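Local atomic coordinates of putative hydrolase (Chromobacterium violaceum, PDB entry 3MCW), a protein that is probably a hydrolase of the isochorismatase family. Residues Ala42-Leu45 and Gln46-Ala50; Ala106-Ala110 and Asn111-Glu115. All blocks are in the same frame, centred on the assembly; numbering follows the deposited sequence.

Contact 1 (Ala42-Leu45 and Gln46-Ala50); sequences AGLL and QAWRA
L45 lies against R49 one turn further along helix 37-51. The leucine covers one face of the guanidinium group, with L45 CG 3.6 Å above the plane and over its centre. L45 CD2 is 3.6 Å from R49 NH1, and L45 CD1 is 3.7 Å from R49 NE. R49 CG is anti to the carbonyl carbon (chi1 -73°), and the chain then runs extended as far as NE. This carries the flat group back to the preceding turn. The polar atoms NE and NH2 have partners outside the two segments, a salt bridge from NE to E88 and a hydrogen bond from NH2 to E83 O.

A second apolar pair is L44 and W48. Their side chains run side by side and point the same way, with L44 CD2 4.0 Å from W48 CZ3. The edge of the indole also meets backbone, as L44 O is 3.3 Å from W48 CE3.

The backbone bonds are those of a regular alpha-helix. Q46, A47, W48 and R49 donate to A42, G43, L44 and L45 in turn. R49 N to L45 O is 2.9 Å long and nearly straight (167°).

The helix is the crossover of the beta-alpha-beta unit formed with strands 14-18 and 55-60. L44 and W48 touch L15, L45 and W48 touch L55, and W48 NE1 is hydrogen-bonded to P13 O. Helix 184-191 packs alongside, with I187 against L44 and W48.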
ATOM      1  N   ALA A  42      10.483 -16.466  14.538  1.00  7.37           N
ATOM      2  CA  ALA A  42      11.169 -16.790  15.807  1.00  7.81           C
ATOM      3  C   ALA A  42      12.674 -16.843  15.605  1.00  7.90           C
ATOM      4  O   ALA A  42      13.420 -16.399  16.446  1.00  8.39           O
ATOM      5  CB  ALA A  42      10.661 -18.109  16.371  1.00  9.69           C
ATOM      6  N   GLY A  43      13.116 -17.390  14.469  1.00  7.74           N
ATOM      7  CA  GLY A  43      14.545 -17.466  14.169  1.00  8.25           C
ATOM      8  C   GLY A  43      15.154 -16.075  14.004  1.00  7.48           C
ATOM      9  O   GLY A  43      16.257 -15.806  14.469  1.00  8.88           O
ATOM     10  N   LEU A  44      14.438 -15.184  13.326  1.00  7.03           N
ATOM     11  CA  LEU A  44      14.903 -13.818  13.163  1.00  7.06           C
ATOM     12  C   LEU A  44      14.956 -13.114  14.537  1.00  6.46           C
ATOM     13  O   LEU A  44      15.947 -12.476  14.880  1.00  6.56           O
ATOM     14  CB  LEU A  44      14.007 -13.034  12.215  1.00  7.15           C
ATOM     15  CG  LEU A  44      14.042 -13.458  10.748  1.00  8.11           C
ATOM     16  CD1 LEU A  44      12.893 -12.767   9.991  1.00 10.58           C
ATOM     17  CD2 LEU A  44      15.383 -13.154  10.134  1.00 12.60           C
ATOM     18  N   LEU A  45      13.897 -13.269  15.328  1.00  6.27           N
ATOM     19  CA  LEU A  45      13.791 -12.601  16.632  1.00  6.26           C
ATOM     20  C   LEU A  45      14.909 -13.070  17.552  1.00  6.37           C
ATOM     21  O   LEU A  45      15.539 -12.267  18.231  1.00  6.95           O
ATOM     22  CB  LEU A  45      12.415 -12.885  17.226  1.00  6.40           C
ATOM     23  CG  LEU A  45      12.074 -12.285  18.588  1.00  6.99           C
ATOM     24  CD1 LEU A  45      12.323 -10.781  18.590  1.00  8.31           C
ATOM     25  CD2 LEU A  45      10.671 -12.685  18.992  1.00  8.58           C
ATOM     26  N   GLN A  46      15.169 -14.376  17.579  1.00  6.58           N
ATOM     27  CA  GLN A  46      16.234 -14.909  18.425  0.50  6.58           C
ATOM     28  C   GLN A  46      17.599 -14.380  18.006  1.00  6.50           C
ATOM     29  O   GLN A  46      18.426 -14.042  18.856  1.00  7.67           O
ATOM     30  CB  GLN A  46      16.266 -16.430  18.409  0.50  7.22           C
ATOM     31  CG  GLN A  46      17.235 -16.987  19.483  0.50  7.19           C
ATOM     32  CD  GLN A  46      17.408 -18.470  19.431  0.50  7.54           C
ATOM     33  OE1 GLN A  46      17.170 -19.173  20.408  0.50  8.48           O
ATOM     34  NE2 GLN A  46      17.849 -18.964  18.305  0.50  8.15           N
ATOM     35  N   ALA A  47      17.860 -14.304  16.698  1.00  6.59           N
ATOM     36  CA  ALA A  47      19.105 -13.770  16.213  1.00  7.48           C
ATOM     37  C   ALA A  47      19.269 -12.300  16.578  1.00  6.76           C
ATOM     38  O   ALA A  47      20.370 -11.871  16.978  1.00  7.92           O
ATOM     39  CB  ALA A  47      19.236 -13.977  14.726  1.00  8.34           C
ATOM     40  N   TRP A  48      18.207 -11.515  16.428  1.00  6.97           N
ATOM     41  CA  TRP A  48      18.246 -10.100  16.782  1.00  7.35           C
ATOM     42  C   TRP A  48      18.545  -9.933  18.258  1.00  6.92           C
ATOM     43  O   TRP A  48      19.349  -9.073  18.641  1.00  8.59           O
ATOM     44  CB  TRP A  48      16.964  -9.375  16.344  1.00  6.70           C
ATOM     45  CG  TRP A  48      17.155  -8.489  15.144  1.00  6.74           C
ATOM     46  CD1 TRP A  48      17.262  -7.134  15.196  1.00  7.23           C
ATOM     47  CD2 TRP A  48      17.306  -8.858  13.766  1.00  6.71           C
ATOM     48  NE1 TRP A  48      17.493  -6.639  13.942  1.00  7.24           N
ATOM     49  CE2 TRP A  48      17.535  -7.672  13.051  1.00  6.64           C
ATOM     50  CE3 TRP A  48      17.240 -10.068  13.051  1.00  7.44           C
ATOM     51  CZ2 TRP A  48      17.679  -7.645  11.667  1.00  7.93           C
ATOM     52  CZ3 TRP A  48      17.429 -10.054  11.677  1.00  7.89           C
ATOM     53  CH2 TRP A  48      17.630  -8.833  10.990  1.00  8.48           C
ATOM     54  N   ARG A  49      17.864 -10.686  19.096  1.00  6.81           N
ATOM     55  CA  ARG A  49      18.086 -10.634  20.535  1.00  6.90           C
ATOM     56  C   ARG A  49      19.521 -11.042  20.885  1.00  7.27           C
ATOM     57  O   ARG A  49      20.184 -10.373  21.672  1.00  7.99           O
ATOM     58  CB  ARG A  49      17.091 -11.532  21.265  1.00  6.58           C
ATOM     59  CG  ARG A  49      15.690 -10.990  21.297  1.00  6.78           C
ATOM     60  CD  ARG A  49      14.739 -12.032  21.825  1.00  6.87           C
ATOM     61  NE  ARG A  49      13.407 -11.448  22.027  1.00  7.18           N
ATOM     62  CZ  ARG A  49      12.286 -12.121  22.195  1.00  7.17           C
ATOM     63  NH1 ARG A  49      12.240 -13.434  22.124  1.00  8.56           N
ATOM     64  NH2 ARG A  49      11.171 -11.453  22.448  1.00  7.89           N
ATOM     65  N   ALA A  50      19.991 -12.138  20.307  1.00  7.05           N
ATOM     66  CA  ALA A  50      21.322 -12.654  20.612  1.00  7.70           C
ATOM     67  C   ALA A  50      22.396 -11.651  20.220  1.00  8.23           C
ATOM     68  O   ALA A  50      23.399 -11.545  20.908  1.00 10.04           O
ATOM     69  CB  ALA A  50      21.528 -13.996  19.917  1.00  9.06           C
TER

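Contact 2 (Ala106-Ala110 and Asn111-Glu115); sequences ALLRA and NGWLE
L108 meets W113 at the edge of the indole, where L108 CD2 lies near the ring plane. One face of the same ring is covered by N111, whose CB is 3.3 Å above the plane and over its centre. L107 adds a looser apolar contact, with its CG 4.3 Å from W113 CZ3. The N111 amide is a second flat group. L107 O lies close to its plane, so the N-H of ND2 is well aimed.

That amide bond links N111 ND2 to L107 O over 3.0 Å, at an N-H...O angle of 163°. N111 CG is anti to the carbonyl carbon (chi1 -68°), which folds the amide back over the last helical turn. L107 CD1 also packs against ND2, at 3.6 Å. The bond from N111 N to L107 O is weak.

L108 and W113 side chains cross at about a right angle, with L108 CD2 3.9 Å from W113 CB. The backbone here forms a Schellman motif at the end of helix 104-111. W113 N donates to L108 O over 2.9 Å, and G112 N donates to R109 O over 3.2 Å. G112 takes the positive phi (68°) that this ending needs. L108 O also accepts from N111 N, and its two donors approach from opposite faces of the carbonyl plane. W113 then centres an inverse gamma turn.

The motif turns the chain from helix 104-111 into strand 115-121. L107 and L108 rest on I56 of strand 55-60, while L108 and W113 touch L14 of strand 14-18. R109 forms a salt bridge with E105 one turn earlier, and its NH2 is hydrogen-bonded to L137 O, near the end of helix 123-136.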
ATOM      1  N   ALA A 106       9.244   8.923  13.363  1.00  8.58           N
ATOM      2  CA  ALA A 106      10.115   9.814  14.125  1.00  9.54           C
ATOM      3  C   ALA A 106      11.103   9.036  14.996  1.00  8.73           C
ATOM      4  O   ALA A 106      12.250   9.442  15.162  1.00  9.60           O
ATOM      5  CB  ALA A 106       9.278  10.786  14.953  1.00 11.45           C
ATOM      6  N   LEU A 107      10.659   7.932  15.587  1.00  8.98           N
ATOM      7  CA  LEU A 107      11.538   7.106  16.406  1.00  9.07           C
ATOM      8  C   LEU A 107      12.677   6.534  15.567  1.00  8.69           C
ATOM      9  O   LEU A 107      13.848   6.542  15.967  1.00  9.69           O
ATOM     10  CB  LEU A 107      10.708   5.982  17.069  1.00  9.02           C
ATOM     11  CG  LEU A 107      11.532   5.006  17.886  1.00 10.40           C
ATOM     12  CD1 LEU A 107      12.116   5.684  19.113  1.00 13.69           C
ATOM     13  CD2 LEU A 107      10.700   3.767  18.244  1.00 12.13           C
ATOM     14  N   LEU A 108      12.345   5.993  14.390  1.00  8.23           N
ATOM     15  CA  LEU A 108      13.367   5.442  13.516  1.00  8.39           C
ATOM     16  C   LEU A 108      14.401   6.498  13.122  1.00  8.73           C
ATOM     17  O   LEU A 108      15.606   6.268  13.203  1.00  9.94           O
ATOM     18  CB  LEU A 108      12.714   4.822  12.270  1.00  7.94           C
ATOM     19  CG  LEU A 108      11.782   3.621  12.494  1.00  7.86           C
ATOM     20  CD1 LEU A 108      11.112   3.219  11.185  1.00  8.33           C
ATOM     21  CD2 LEU A 108      12.550   2.432  13.065  1.00  8.86           C
ATOM     22  N   ARG A 109      13.908   7.656  12.700  1.00  9.02           N
ATOM     23  CA  ARG A 109      14.823   8.692  12.225  1.00  9.88           C
ATOM     24  C   ARG A 109      15.691   9.256  13.363  1.00 10.34           C
ATOM     25  O   ARG A 109      16.863   9.520  13.160  1.00 11.78           O
ATOM     26  CB  ARG A 109      14.080   9.817  11.530  1.00 10.36           C
ATOM     27  CG  ARG A 109      13.349   9.372  10.248  1.00 10.83           C
ATOM     28  CD  ARG A 109      12.879  10.564   9.462  1.00 12.27           C
ATOM     29  NE  ARG A 109      12.093  10.208   8.288  1.00 13.75           N
ATOM     30  CZ  ARG A 109      12.586   9.708   7.184  1.00 15.01           C
ATOM     31  NH1 ARG A 109      13.889   9.533   7.022  1.00 15.56           N
ATOM     32  NH2 ARG A 109      11.733   9.371   6.227  1.00 17.14           N
ATOM     33  N   ALA A 110      15.127   9.382  14.569  1.00 10.13           N
ATOM     34  CA  ALA A 110      15.889   9.933  15.704  1.00 10.95           C
ATOM     35  C   ALA A 110      17.070   9.035  16.052  1.00 11.58           C
ATOM     36  O   ALA A 110      18.110   9.506  16.559  1.00 13.25           O
ATOM     37  CB  ALA A 110      14.999  10.117  16.901  1.00 12.62           C
ATOM     38  N   ASN A 111      16.961   7.738  15.742  1.00 10.65           N
ATOM     39  CA  ASN A 111      18.000   6.763  16.075  1.00 11.02           C
ATOM     40  C   ASN A 111      18.802   6.275  14.886  1.00 10.52           C
ATOM     41  O   ASN A 111      19.667   5.434  15.055  1.00 13.32           O
ATOM     42  CB  ASN A 111      17.369   5.617  16.848  1.00 11.24           C
ATOM     43  CG  ASN A 111      16.906   6.054  18.196  1.00 12.28           C
ATOM     44  OD1 ASN A 111      17.714   6.184  19.106  1.00 15.63           O
ATOM     45  ND2 ASN A 111      15.612   6.320  18.341  1.00 11.98           N
ATOM     46  N   GLY A 112      18.538   6.826  13.698  1.00 10.69           N
ATOM     47  CA  GLY A 112      19.230   6.407  12.498  1.00 11.58           C
ATOM     48  C   GLY A 112      18.917   5.006  12.030  1.00 10.65           C
ATOM     49  O   GLY A 112      19.725   4.408  11.341  1.00 12.47           O
ATOM     50  N   TRP A 113      17.731   4.504  12.394  1.00  9.06           N
ATOM     51  CA  TRP A 113      17.328   3.146  12.025  1.00  9.00           C
ATOM     52  C   TRP A 113      16.616   3.199  10.674  1.00  8.65           C
ATOM     53  O   TRP A 113      15.388   3.106  10.580  1.00  9.14           O
ATOM     54  CB  TRP A 113      16.469   2.503  13.092  1.00  8.68           C
ATOM     55  CG  TRP A 113      17.183   2.303  14.405  1.00 10.04           C
ATOM     56  CD1 TRP A 113      18.499   1.952  14.574  1.00 12.37           C
ATOM     57  CD2 TRP A 113      16.621   2.416  15.714  1.00  9.82           C
ATOM     58  NE1 TRP A 113      18.780   1.839  15.910  1.00 12.46           N
ATOM     59  CE2 TRP A 113      17.650   2.127  16.633  1.00 11.04           C
ATOM     60  CE3 TRP A 113      15.345   2.741  16.201  1.00 10.99           C
ATOM     61  CZ2 TRP A 113      17.435   2.174  18.017  1.00 12.40           C
ATOM     62  CZ3 TRP A 113      15.163   2.792  17.560  1.00 13.18           C
ATOM     63  CH2 TRP A 113      16.205   2.510  18.449  1.00 13.84           C
ATOM     64  N   LEU A 114      17.427   3.358   9.635  1.00  9.14           N
ATOM     65  CA  LEU A 114      16.920   3.574   8.278  1.00  9.72           C
ATOM     66  C   LEU A 114      16.786   2.301   7.458  1.00  8.66           C
ATOM     67  O   LEU A 114      16.142   2.305   6.434  1.00 11.44           O
ATOM     68  CB  LEU A 114      17.751   4.645   7.546  1.00 12.09           C
ATOM     69  CG  LEU A 114      17.815   5.998   8.265  1.00 15.21           C
ATOM     70  CD1 LEU A 114      18.510   7.013   7.378  1.00 20.58           C
ATOM     71  CD2 LEU A 114      16.474   6.543   8.702  1.00 18.15           C
ATOM     72  N   GLU A 115      17.379   1.221   7.947  1.00  8.39           N
ATOM     73  CA  GLU A 115      17.305  -0.064   7.304  0.50  8.19           C
ATOM     74  C   GLU A 115      16.419  -0.981   8.155  1.00  7.56           C
ATOM     75  O   GLU A 115      16.670  -1.193   9.357  1.00  8.64           O
ATOM     76  CB  GLU A 115      18.738  -0.574   7.123  0.50  9.22           C
ATOM     77  CG  GLU A 115      18.829  -1.815   6.352  0.50  9.68           C
ATOM     78  CD  GLU A 115      20.256  -2.203   6.021  0.50 10.26           C
ATOM     79  OE1 GLU A 115      21.143  -2.165   6.905  0.50 10.82           O
ATOM     80  OE2 GLU A 115      20.521  -2.617   4.871  0.50 13.05           O
TER

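How the contacts relate
The two contacts follow one another along the chain, and they neither nest nor cross. Contact 1 comes first, inside helix 37-51, between strands 14-18 and 55-60. Contact 2 comes later, where helix 104-111 ends and the chain enters strand 115-121. Each is local and closes no long loop. Their centres are 20 Å apart, and their nearest atoms about 7 Å apart, without touching. Both contacts touch strands 14-18 and 55-60. Adjacent residues of these two strands serve contact 1 and contact 2, consistent with helices on opposite faces of the parallel sheet.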